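Local coordinates for protein carbohydrate esterase family 2 (CE2) (Chaetomium olivicolor, PDB 4XVH) that probably removes acetyl groups from xylan-type plant polysaccharides, joining a jelly-roll beta-sandwich domain to an SGNH/GDSL-type hydrolase domain, at residues A[24-28]-A[29-33]; A[95-98]-A[99-103]; A[229-232]-A[233-237]; A[273-276]-A[277-281]. All coordinates share one frame; numbering follows the deposited sequence.

Interaction 1 (A[24-28]-A[29-33]); sequences FAFTG and TSATI
A31 packs against both F24 and F26, its one methyl serving two rings. Its CB sits over a face of F26, 3.8 Å from the ring centroid and 17° off the ring normal, a CH-pi contact, while the F24 ring meets the same methyl with its rim, CE2 lying 3.7 Å from A31 CB. Further along, I33 brings CG1 to within 3.8 Å of F24 CE1, again at the ring edge. With CG between the backbone N and the carbonyl carbon (chi1 69°), the F26 ring is turned with a face to A31. That is the tight, buried part of the contact. At partly exposed T29 and S30 side-chain packing thins out, though D98 and T97 hold the backbone there. S30 turns its side chain away, T29 still rests its CB on G28, and S30 N lies 3.6 Å from F26 CE2. No hydrogen bond links the two segments, as expected of a beta-arch, whose strands face each other through their side chains. Strand 21-28 pairs with 73-81 and 100-102 in one sheet of the sandwich, strand 31-40 with 88-97 and 63-65 in the other.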
# COMPACT_ATOMS: atom_id res chain seq x y z
N PHE A 24 -11.82 16.29 0.32
CA PHE A 24 -12.30 17.66 0.16
C PHE A 24 -13.45 17.89 1.12
O PHE A 24 -13.88 16.97 1.84
CB PHE A 24 -12.70 17.94 -1.31
CG PHE A 24 -13.82 17.06 -1.86
CD1 PHE A 24 -13.53 15.84 -2.46
CD2 PHE A 24 -15.15 17.49 -1.80
CE1 PHE A 24 -14.57 15.04 -2.99
CE2 PHE A 24 -16.20 16.70 -2.31
CZ PHE A 24 -15.91 15.47 -2.91
N ALA A 25 -13.90 19.13 1.19
CA ALA A 25 -15.06 19.44 2.00
C ALA A 25 -15.94 20.38 1.21
O ALA A 25 -15.45 21.13 0.35
CB ALA A 25 -14.65 20.05 3.33
N PHE A 26 -17.25 20.33 1.46
CA PHE A 26 -18.14 21.23 0.77
C PHE A 26 -19.27 21.63 1.70
O PHE A 26 -19.49 21.01 2.75
CB PHE A 26 -18.71 20.58 -0.51
CG PHE A 26 -19.67 19.45 -0.24
CD1 PHE A 26 -19.20 18.17 0.07
CD2 PHE A 26 -21.04 19.64 -0.34
CE1 PHE A 26 -20.07 17.13 0.31
CE2 PHE A 26 -21.92 18.60 -0.09
CZ PHE A 26 -21.45 17.35 0.23
N THR A 27 -19.99 22.68 1.33
CA THR A 27 -21.24 22.92 2.00
C THR A 27 -22.37 22.87 0.97
O THR A 27 -22.28 23.43 -0.11
CB THR A 27 -21.21 24.25 2.76
OG1 THR A 27 -22.41 24.35 3.54
CG2 THR A 27 -21.10 25.42 1.82
N GLY A 28 -23.40 22.11 1.30
CA GLY A 28 -24.49 21.88 0.37
C GLY A 28 -25.18 20.58 0.73
O GLY A 28 -25.13 20.15 1.88
N THR A 29 -25.84 19.96 -0.25
CA THR A 29 -26.53 18.69 -0.03
C THR A 29 -25.88 17.54 -0.79
O THR A 29 -26.15 16.37 -0.51
CB THR A 29 -28.00 18.79 -0.42
OG1 THR A 29 -28.08 19.25 -1.77
CG2 THR A 29 -28.71 19.80 0.46
N SER A 30 -24.99 17.86 -1.73
CA SER A 30 -24.42 16.81 -2.57
C SER A 30 -23.10 17.22 -3.22
O SER A 30 -22.88 18.41 -3.51
CB SER A 30 -25.43 16.43 -3.67
OG SER A 30 -24.88 15.43 -4.51
N ALA A 31 -22.24 16.23 -3.45
CA ALA A 31 -21.02 16.41 -4.24
C ALA A 31 -20.82 15.20 -5.15
O ALA A 31 -21.23 14.08 -4.83
CB ALA A 31 -19.80 16.61 -3.33
N THR A 32 -20.20 15.43 -6.31
CA THR A 32 -19.92 14.33 -7.23
C THR A 32 -18.46 14.34 -7.66
O THR A 32 -17.93 15.37 -8.09
CB THR A 32 -20.82 14.39 -8.49
OG1 THR A 32 -22.20 14.42 -8.11
CG2 THR A 32 -20.58 13.16 -9.36
N ILE A 33 -17.81 13.19 -7.50
CA ILE A 33 -16.46 12.99 -7.99
C ILE A 33 -16.55 12.43 -9.39
O ILE A 33 -16.80 11.25 -9.55
CB ILE A 33 -15.66 12.05 -7.10
CG1 ILE A 33 -15.68 12.55 -5.66
CG2 ILE A 33 -14.23 11.93 -7.61
CD1 ILE A 33 -15.26 11.51 -4.67

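Interaction 2 (A[95-98]-A[99-103]); sequences ITTD and GHFVP
The F101 ring is the flat group here: T97 CG2 sits over the middle of one face, and the backbone of 95-96 runs past its edge. The methyl carbon is 4.1 Å from the ring centroid and 11° off the normal, a well-centred CH-pi contact. At the rim, I95 O approaches F101 CZ to 3.3 Å near the ring plane. The I95 side chain crosses F101 at about a right angle and touches with its CG2 branch, 3.7 Å from F101 CZ. All this happens where the chain passes from one sheet of the jelly-roll sandwich to the other: strand 88-97 pairs with 31-40, strand 100-102 with 21-28, and the directions of the two short strands differ by 107°.

T97 does two jobs in this bend. A chi1 of 176° sets OG1 opposite the backbone N and turns the hydroxyl to the bend, and the methyl is left to cover the ring and to brush H100, T97 CG2 lying 3.5 Å from H100 CA. OG1 accepts the amide of G99, two residues on, which makes an ST turn. The same hydroxyl also bonds S30 O, and as a carbonyl oxygen can only accept, that proton must come from T97. D98 next door turns its carboxylate to the neighbouring turn, where OD1 takes the amides of both T29 and S30, so the two turns are stitched together. The ST-turn bond itself is nearly straight, G99 N to T97 OG1 measuring 3.1 Å.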
# COMPACT_ATOMS: atom_id res chain seq x y z
N ILE A 95 -14.50 17.46 -9.91
CA ILE A 95 -15.31 17.32 -8.72
C ILE A 95 -16.24 18.50 -8.58
O ILE A 95 -15.80 19.64 -8.68
CB ILE A 95 -14.44 17.19 -7.47
CG1 ILE A 95 -13.47 16.02 -7.68
CG2 ILE A 95 -15.33 17.04 -6.23
CD1 ILE A 95 -12.68 15.59 -6.46
N THR A 96 -17.53 18.22 -8.38
CA THR A 96 -18.54 19.27 -8.35
C THR A 96 -19.39 19.16 -7.08
O THR A 96 -19.41 18.12 -6.45
CB THR A 96 -19.46 19.22 -9.57
OG1 THR A 96 -20.10 17.93 -9.61
CG2 THR A 96 -18.68 19.43 -10.86
N THR A 97 -20.06 20.25 -6.71
CA THR A 97 -21.01 20.23 -5.61
C THR A 97 -22.23 21.05 -5.97
O THR A 97 -22.16 21.89 -6.87
CB THR A 97 -20.41 20.78 -4.29
OG1 THR A 97 -21.43 20.80 -3.29
CG2 THR A 97 -19.89 22.20 -4.48
N ASP A 98 -23.34 20.82 -5.29
CA ASP A 98 -24.52 21.65 -5.50
C ASP A 98 -24.48 22.93 -4.65
O ASP A 98 -25.39 23.74 -4.71
CB ASP A 98 -25.80 20.86 -5.21
CG ASP A 98 -25.99 20.55 -3.73
OD1 ASP A 98 -25.01 20.57 -2.95
OD2 ASP A 98 -27.13 20.25 -3.35
N GLY A 99 -23.42 23.10 -3.87
CA GLY A 99 -23.24 24.31 -3.07
C GLY A 99 -21.88 24.88 -3.40
O GLY A 99 -21.64 25.30 -4.54
N HIS A 100 -20.97 24.90 -2.44
CA HIS A 100 -19.59 25.25 -2.78
C HIS A 100 -18.56 24.55 -1.91
O HIS A 100 -18.86 24.05 -0.82
CB HIS A 100 -19.39 26.76 -2.72
CG HIS A 100 -19.65 27.36 -1.38
ND1 HIS A 100 -20.88 27.86 -1.02
CD2 HIS A 100 -18.84 27.53 -0.30
CE1 HIS A 100 -20.82 28.33 0.22
NE2 HIS A 100 -19.59 28.14 0.68
N PHE A 101 -17.33 24.50 -2.42
CA PHE A 101 -16.22 23.89 -1.71
C PHE A 101 -15.75 24.78 -0.57
O PHE A 101 -15.76 25.99 -0.67
CB PHE A 101 -15.08 23.59 -2.67
CG PHE A 101 -15.44 22.54 -3.69
CD1 PHE A 101 -15.55 21.20 -3.31
CD2 PHE A 101 -15.71 22.89 -5.01
CE1 PHE A 101 -15.92 20.23 -4.22
CE2 PHE A 101 -16.06 21.92 -5.94
CZ PHE A 101 -16.17 20.58 -5.54
N VAL A 102 -15.39 24.17 0.55
CA VAL A 102 -14.94 24.93 1.70
C VAL A 102 -13.60 24.34 2.08
O VAL A 102 -13.26 23.26 1.64
CB VAL A 102 -15.96 24.87 2.86
CG1 VAL A 102 -17.27 25.57 2.45
CG2 VAL A 102 -16.20 23.43 3.31
N PRO A 103 -12.80 25.08 2.86
CA PRO A 103 -11.44 24.61 3.16
C PRO A 103 -11.39 23.26 3.87
O PRO A 103 -12.21 22.98 4.75
CB PRO A 103 -10.89 25.72 4.06
CG PRO A 103 -11.59 26.94 3.61
CD PRO A 103 -12.99 26.49 3.26

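Interaction 3 (A[229-232]-A[233-237]); sequences AAYT and DAMVK
D233 touches A229 twice, and the two meetings differ in character. Its amide gives a good helical bond, D233 N to A229 O at 2.8 Å. The same A229 O also faces the carboxylate carbon, D233 CG, at 3.1 Å, with D233 OD1 and OD2 each 3.4 Å from it. OD1 is in turn held in a salt bridge to R284 of the neighbouring helix. Three more i to i+4 bonds follow: A234 N to A230 O at 2.9 Å, M235 N to Y231 O at 2.9 Å and V236 N to T232 O at 3.1 Å. All four carbonyls of 229-232 are thereby used.

The segment forms the first half of helix 228-243, which follows strand 207-211 and precedes strand 250-254 in the chain of the SGNH hydrolase domain and packs against helix 270-285. Near its start A230 N is bonded to D227 OD1, and T232 OG1 gives its proton back to V228 O one turn earlier, so the buried threonine hydroxyl is satisfied within its own helix.

Y231, also buried, extends with CG anti to its backbone N (chi1 173°). Its OH bonds to L212 O, to which only the hydroxyl can be donor, and to Q274 NE2, which supplies a proton in return. M235 runs alongside the tyrosine, pointing the same way; bends at chi2 and chi3 turn its methyl back toward the phenol, and M235 CE lies 3.8 Å from Y231 OH.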
# COMPACT_ATOMS: atom_id res chain seq x y z
N ALA A 229 22.33 -13.88 -0.08
CA ALA A 229 23.28 -12.80 -0.10
C ALA A 229 22.79 -11.72 -1.05
O ALA A 229 22.86 -10.53 -0.74
CB ALA A 229 24.66 -13.30 -0.52
N ALA A 230 22.27 -12.14 -2.20
CA ALA A 230 21.72 -11.20 -3.18
C ALA A 230 20.49 -10.50 -2.62
O ALA A 230 20.29 -9.30 -2.82
CB ALA A 230 21.40 -11.90 -4.48
N TYR A 231 19.64 -11.24 -1.90
CA TYR A 231 18.44 -10.63 -1.30
C TYR A 231 18.85 -9.53 -0.30
O TYR A 231 18.37 -8.39 -0.33
CB TYR A 231 17.59 -11.70 -0.63
CG TYR A 231 16.40 -11.21 0.17
CD1 TYR A 231 15.26 -10.70 -0.46
CD2 TYR A 231 16.40 -11.31 1.56
CE1 TYR A 231 14.18 -10.26 0.29
CE2 TYR A 231 15.33 -10.87 2.31
CZ TYR A 231 14.22 -10.35 1.69
OH TYR A 231 13.16 -9.94 2.48
N THR A 232 19.80 -9.88 0.57
CA THR A 232 20.36 -8.95 1.54
C THR A 232 20.98 -7.73 0.86
O THR A 232 20.70 -6.58 1.23
CB THR A 232 21.43 -9.64 2.38
OG1 THR A 232 20.90 -10.85 2.95
CG2 THR A 232 21.94 -8.72 3.49
N ASP A 233 21.87 -7.99 -0.11
CA ASP A 233 22.55 -6.92 -0.83
C ASP A 233 21.53 -5.98 -1.49
O ASP A 233 21.72 -4.76 -1.51
CB ASP A 233 23.49 -7.47 -1.91
CG ASP A 233 24.76 -8.13 -1.34
OD1 ASP A 233 25.05 -7.99 -0.13
OD2 ASP A 233 25.47 -8.79 -2.14
N ALA A 234 20.47 -6.54 -2.07
CA ALA A 234 19.45 -5.77 -2.75
C ALA A 234 18.63 -4.92 -1.80
O ALA A 234 18.19 -3.81 -2.15
CB ALA A 234 18.52 -6.67 -3.52
N MET A 235 18.37 -5.47 -0.63
CA MET A 235 17.64 -4.72 0.39
C MET A 235 18.45 -3.47 0.79
O MET A 235 17.92 -2.38 0.88
CB MET A 235 17.36 -5.61 1.60
CG MET A 235 16.52 -4.93 2.68
SD MET A 235 14.78 -4.65 2.17
CE MET A 235 14.04 -6.27 2.41
N VAL A 236 19.76 -3.64 0.99
CA VAL A 236 20.61 -2.50 1.32
C VAL A 236 20.58 -1.48 0.17
O VAL A 236 20.35 -0.29 0.38
CB VAL A 236 22.04 -2.96 1.62
CG1 VAL A 236 22.99 -1.76 1.71
CG2 VAL A 236 22.06 -3.77 2.93
N LYS A 237 20.75 -1.96 -1.05
CA LYS A 237 20.78 -1.07 -2.21
C LYS A 237 19.45 -0.31 -2.42
O LYS A 237 19.45 0.88 -2.78
CB LYS A 237 21.14 -1.89 -3.45
CG LYS A 237 21.27 -1.09 -4.73
CD LYS A 237 22.38 -0.04 -4.63
CE LYS A 237 22.74 0.52 -6.02
NZ LYS A 237 21.48 0.77 -6.81

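Interaction 4 (A[273-276]-A[277-281]); sequences TQTN and AIKNA
Helix 270-285 is the helical arm of a beta-alpha-beta unit between strands 250-254 and 289-292, and across 273-281 residues one turn apart meet along it, most notably Q274 with I278 and T275 with K279. Each pair lies side by side, pointing the same way. I278 CD1 touches the aliphatic part of the glutamine, 3.8 Å from Q274 CG. Beside it, T275 turns its methyl to the lysine stem, with T275 CG2 3.8 Å from K279 CE. Beyond CG the lysine chain is extended, and this carries NZ out along the exposed flank.

There a water joins the lysine to N276: it accepts from K279 NZ at 3.0 Å and donates to N276 OD1 at 2.8 Å. A second water donates to N276 O at 3.1 Å and more weakly to N280 OD1. N276 O therefore receives this water as well as the amide of N280, N280 N to N276 O being 2.9 Å. The remaining turns are closed by A277 N to T273 O, I278 N to Q274 O and K279 N to T275 O.

On the inner flank, Q274 OE1 takes the amide of S256, while T275 OG1 donates to K271 O and accepts from N255 ND2. F291 of strand 289-292 packs on T275, I278 and K279. The chemistry thus divides round the helix: the inner amide and hydroxyl have protein partners that fix their orientation, while on the outer side N276 and K279 are joined through a water, so solvent completes the polar contacts there.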
# COMPACT_ATOMS: atom_id res chain seq x y z
N THR A 273 15.41 -17.62 7.94
CA THR A 273 16.37 -17.21 6.92
C THR A 273 16.10 -15.75 6.46
O THR A 273 17.04 -14.94 6.37
CB THR A 273 16.34 -18.15 5.70
OG1 THR A 273 16.67 -19.48 6.13
CG2 THR A 273 17.35 -17.72 4.65
N GLN A 274 14.83 -15.42 6.19
CA GLN A 274 14.48 -14.05 5.79
C GLN A 274 14.75 -13.07 6.92
O GLN A 274 15.21 -11.95 6.69
CB GLN A 274 13.00 -13.92 5.41
CG GLN A 274 12.67 -12.52 4.83
CD GLN A 274 11.21 -12.16 4.93
OE1 GLN A 274 10.47 -12.69 5.78
NE2 GLN A 274 10.76 -11.24 4.06
N THR A 275 14.44 -13.49 8.14
CA THR A 275 14.57 -12.62 9.29
C THR A 275 16.02 -12.24 9.49
O THR A 275 16.34 -11.06 9.64
CB THR A 275 14.01 -13.28 10.54
OG1 THR A 275 12.61 -13.46 10.35
CG2 THR A 275 14.27 -12.41 11.77
N ASN A 276 16.90 -13.23 9.43
CA ASN A 276 18.33 -12.96 9.60
C ASN A 276 18.89 -12.09 8.48
O ASN A 276 19.73 -11.21 8.72
CB ASN A 276 19.11 -14.28 9.68
CG ASN A 276 18.86 -15.01 11.00
OD1 ASN A 276 18.50 -14.39 12.00
ND2 ASN A 276 19.08 -16.34 11.01
N ALA A 277 18.45 -12.34 7.25
CA ALA A 277 18.87 -11.53 6.11
C ALA A 277 18.48 -10.06 6.29
O ALA A 277 19.27 -9.15 6.03
CB ALA A 277 18.30 -12.07 4.83
N ILE A 278 17.27 -9.82 6.78
CA ILE A 278 16.83 -8.46 6.98
C ILE A 278 17.62 -7.78 8.10
O ILE A 278 18.04 -6.63 7.95
CB ILE A 278 15.30 -8.41 7.25
CG1 ILE A 278 14.56 -8.70 5.94
CG2 ILE A 278 14.86 -7.05 7.82
CD1 ILE A 278 13.04 -8.92 6.10
N LYS A 279 17.86 -8.51 9.18
CA LYS A 279 18.64 -7.96 10.29
C LYS A 279 20.04 -7.61 9.83
O LYS A 279 20.60 -6.58 10.23
CB LYS A 279 18.71 -8.96 11.45
CG LYS A 279 17.35 -9.17 12.15
CD LYS A 279 17.51 -10.09 13.35
CE LYS A 279 16.23 -10.22 14.17
NZ LYS A 279 16.42 -11.21 15.30
N ASN A 280 20.61 -8.48 9.01
CA ASN A 280 21.89 -8.17 8.39
C ASN A 280 21.84 -6.86 7.60
O ASN A 280 22.70 -6.01 7.75
CB ASN A 280 22.34 -9.32 7.48
CG ASN A 280 23.05 -10.42 8.24
OD1 ASN A 280 23.48 -10.23 9.38
ND2 ASN A 280 23.19 -11.58 7.60
N ALA A 281 20.82 -6.71 6.75
CA ALA A 281 20.64 -5.47 5.99
C ALA A 281 20.53 -4.26 6.93
O ALA A 281 21.16 -3.22 6.69
CB ALA A 281 19.38 -5.57 5.09
O HOH W 1 21.71 -11.60 11.03
O HOH W 2 16.71 -13.89 14.03

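Interactions 1 and 2 come first along the chain and lie in the N-terminal sandwich, their centres 5 Å apart. They are neighbouring bends between the same two sheets: strands 21-28 and 100-102 pair in one, 31-40 and 88-97 in the other, so the two turns close one end of the sandwich together. Interactions 3 and 4 follow in the hydrolase domain on adjacent helices 228-243 and 270-285, centres 10 Å apart, with T232 against A277 and V236 against A281. The two groups sit on opposite sides of the chain's centre, about 34 Å apart at the nearest atoms of interactions 1 and 3. Each pair thus joins neighbouring elements within its own domain, and no contact spans the two.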